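Side-chain contact in probable oxidoreductase (Mycobacterium abscessus, PDB 4EYE), which is probably an oxidoreductase of the quinone oxidoreductase family, with zinc binding possible but uncertain: residues 137-142 with 335-340. Residues are numbered along the deposited sequence; the frame is centred on the assembly and turned at random.
Sequences AVALIA and YGKMVL
Val-138 meets Val-339, and Ala-139 meets Lys-337, entirely through aliphatic carbon; no ring or other flat group lies between them, so the surfaces have neither faces nor edges to match. A flat group of note is the carboxylate of Glu-85, on strand 85-92, a residue that Val-138 also touches. The valines point opposite ways as they pass and meet by one methyl each, Val-138 CG1 to Val-339 CG1 at 3.4 Å, closer than two methyls normally stand. Val-339 presents that methyl from beside its backbone N and anti to its carbonyl carbon (chi1 -50°). Beta-branching suits valine to the strand at 339; at 138 its use is as a short apolar group facing the sheet.

One residue along the helix, the backbones come nearer, with 6.1 Å between CA of Ala-139 and CA of Lys-337. Alanine fits this approach: its lone methyl, CB, rests against Lys-337 CG at 3.7 Å and Lys-337 CB at 3.9 Å. The lysine serves two purposes. Its first methylenes pack on the alanine as hydrocarbon, then a bend at chi2 (75°) followed by an extended run carries NZ past Ala-139 to a salt bridge with Glu-85 OE1 and a hydrogen bond to Val-60 O. Glu-85 OE2 accepts the backbone N-H of Ala-142, so one carboxylate links the lysine's strand to the backbone there.

Strands 57-59, 85-92 and 337-341 share the sheet of the GroES-like catalytic domain of medium-chain dehydrogenases, and the contact seats helix 134-140 against its C-terminal strand. Direct contact is apolar and small, burying 173 Å² in total, while the buried ammonium is paired with a carboxylate and a carbonyl, which would probably favour its charged form and offset the cost of desolvation.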
ATOM      1  N   ALA A 137      -6.531   4.766   8.315  1.00 16.04           N
ATOM      2  CA  ALA A 137      -5.165   4.891   8.821  1.00 15.95           C
ATOM      3  C   ALA A 137      -4.318   3.692   8.399  1.00 15.78           C
ATOM      4  O   ALA A 137      -3.205   3.836   7.861  1.00 15.66           O
ATOM      5  CB  ALA A 137      -5.136   5.024  10.333  1.00 16.08           C
ATOM      6  N   VAL A 138      -4.853   2.486   8.577  1.00 15.79           N
ATOM      7  CA  VAL A 138      -4.035   1.297   8.148  1.00 15.74           C
ATOM      8  C   VAL A 138      -3.767   1.351   6.661  1.00 15.75           C
ATOM      9  O   VAL A 138      -2.671   0.944   6.174  1.00 15.72           O
ATOM     10  CB  VAL A 138      -4.596  -0.079   8.652  1.00 15.82           C
ATOM     11  CG1 VAL A 138      -5.739  -0.569   7.739  1.00 15.81           C
ATOM     12  CG2 VAL A 138      -3.453  -1.123   8.768  1.00 15.89           C
ATOM     13  N   ALA A 139      -4.723   1.896   5.905  1.00 15.88           N
ATOM     14  CA  ALA A 139      -4.598   1.956   4.480  1.00 15.96           C
ATOM     15  C   ALA A 139      -3.393   2.806   4.031  1.00 16.09           C
ATOM     16  O   ALA A 139      -2.789   2.515   3.014  1.00 16.04           O
ATOM     17  CB  ALA A 139      -5.880   2.489   3.840  1.00 15.99           C
ATOM     18  N   LEU A 140      -3.068   3.836   4.809  1.00 16.39           N
ATOM     19  CA  LEU A 140      -1.889   4.661   4.596  1.00 16.69           C
ATOM     20  C   LEU A 140      -0.585   3.878   4.639  1.00 16.93           C
ATOM     21  O   LEU A 140       0.375   4.236   3.974  1.00 17.20           O
ATOM     22  CB  LEU A 140      -1.753   5.764   5.659  1.00 16.81           C
ATOM     23  CG  LEU A 140      -2.624   6.999   5.663  1.00 17.08           C
ATOM     24  CD1 LEU A 140      -2.244   7.939   6.831  1.00 17.34           C
ATOM     25  CD2 LEU A 140      -2.602   7.753   4.319  1.00 17.09           C
ATOM     26  N   ILE A 141      -0.516   2.798   5.410  1.00 17.27           N
ATOM     27  CA  ILE A 141       0.784   2.281   5.842  1.00 17.47           C
ATOM     28  C   ILE A 141       1.755   1.809   4.762  1.00 17.71           C
ATOM     29  O   ILE A 141       2.811   2.406   4.603  1.00 18.34           O
ATOM     30  CB  ILE A 141       0.661   1.228   6.955  1.00 17.55           C
ATOM     31  CG1 ILE A 141       0.024   1.843   8.184  1.00 17.59           C
ATOM     32  CG2 ILE A 141       2.035   0.666   7.309  1.00 17.59           C
ATOM     33  CD1 ILE A 141      -0.342   0.851   9.274  1.00 17.71           C
ATOM     34  N   ALA A 142       1.445   0.737   4.049  1.00 17.68           N
ATOM     35  CA  ALA A 142       2.314   0.294   2.943  1.00 17.55           C
ATOM     36  C   ALA A 142       2.091   1.168   1.719  1.00 17.19           C
ATOM     37  O   ALA A 142       3.075   1.753   1.195  1.00 17.13           O
ATOM     38  CB  ALA A 142       2.120  -1.175   2.594  1.00 17.68           C
ATOM     39  N   TYR A 335     -10.962  -3.209  -4.767  1.00 22.26           N
ATOM     40  CA  TYR A 335     -10.627  -1.871  -5.207  1.00 21.95           C
ATOM     41  C   TYR A 335     -10.141  -1.098  -3.986  1.00 20.39           C
ATOM     42  O   TYR A 335     -10.715  -1.174  -2.922  1.00 20.12           O
ATOM     43  CB  TYR A 335     -11.826  -1.155  -5.845  1.00 23.05           C
ATOM     44  CG  TYR A 335     -12.514  -1.850  -7.016  1.00 24.52           C
ATOM     45  CD1 TYR A 335     -11.922  -2.914  -7.700  1.00 25.75           C
ATOM     46  CD2 TYR A 335     -13.777  -1.451  -7.405  1.00 25.58           C
ATOM     47  CE1 TYR A 335     -12.593  -3.575  -8.743  1.00 26.74           C
ATOM     48  CE2 TYR A 335     -14.456  -2.075  -8.445  1.00 27.01           C
ATOM     49  CZ  TYR A 335     -13.857  -3.135  -9.121  1.00 27.88           C
ATOM     50  OH  TYR A 335     -14.535  -3.753 -10.147  1.00 29.21           O
ATOM     51  N   GLY A 336      -9.087  -0.335  -4.143  1.00 19.33           N
ATOM     52  CA  GLY A 336      -8.563   0.465  -3.034  1.00 18.56           C
ATOM     53  C   GLY A 336      -8.004  -0.507  -1.989  1.00 17.85           C
ATOM     54  O   GLY A 336      -7.216  -1.408  -2.323  1.00 18.08           O
ATOM     55  N   LYS A 337      -8.425  -0.347  -0.739  1.00 17.10           N
ATOM     56  CA  LYS A 337      -7.897  -1.138   0.342  1.00 16.41           C
ATOM     57  C   LYS A 337      -8.990  -2.011   0.994  1.00 16.35           C
ATOM     58  O   LYS A 337     -10.095  -1.562   1.245  1.00 16.42           O
ATOM     59  CB  LYS A 337      -7.263  -0.206   1.389  1.00 16.04           C
ATOM     60  CG  LYS A 337      -6.410  -0.932   2.435  1.00 15.85           C
ATOM     61  CD  LYS A 337      -5.069  -1.360   1.808  1.00 15.64           C
ATOM     62  CE  LYS A 337      -4.215  -2.168   2.747  1.00 15.55           C
ATOM     63  NZ  LYS A 337      -2.900  -2.496   2.117  1.00 15.49           N
ATOM     64  N   MET A 338      -8.614  -3.231   1.341  1.00 16.15           N
ATOM     65  CA  MET A 338      -9.398  -4.103   2.191  1.00 16.22           C
ATOM     66  C   MET A 338      -8.716  -4.192   3.565  1.00 15.83           C
ATOM     67  O   MET A 338      -7.491  -4.323   3.635  1.00 15.50           O
ATOM     68  CB  MET A 338      -9.427  -5.500   1.591  1.00 16.57           C
ATOM     69  CG  MET A 338      -9.836  -6.649   2.516  1.00 16.86           C
ATOM     70  SD  MET A 338      -9.744  -8.293   1.689  1.00 17.42           S
ATOM     71  CE  MET A 338     -11.315  -8.426   0.875  1.00 17.58           C
ATOM     72  N   VAL A 339      -9.529  -4.253   4.620  1.00 15.76           N
ATOM     73  CA  VAL A 339      -9.007  -4.491   5.942  1.00 15.63           C
ATOM     74  C   VAL A 339      -9.784  -5.600   6.626  1.00 15.89           C
ATOM     75  O   VAL A 339     -10.930  -5.913   6.254  1.00 16.08           O
ATOM     76  CB  VAL A 339      -8.966  -3.195   6.805  1.00 15.52           C
ATOM     77  CG1 VAL A 339      -8.278  -2.033   6.061  1.00 15.33           C
ATOM     78  CG2 VAL A 339     -10.367  -2.747   7.191  1.00 15.79           C
ATOM     79  N   LEU A 340      -9.132  -6.189   7.615  1.00 15.91           N
ATOM     80  CA  LEU A 340      -9.711  -7.141   8.504  1.00 16.25           C
ATOM     81  C   LEU A 340      -9.947  -6.486   9.838  1.00 16.65           C
ATOM     82  O   LEU A 340      -9.097  -5.727  10.343  1.00 16.58           O
ATOM     83  CB  LEU A 340      -8.755  -8.348   8.693  1.00 16.15           C
ATOM     84  CG  LEU A 340      -8.272  -9.040   7.440  1.00 16.08           C
ATOM     85  CD1 LEU A 340      -7.381 -10.283   7.754  1.00 16.12           C
ATOM     86  CD2 LEU A 340      -9.425  -9.412   6.493  1.00 16.30           C
TER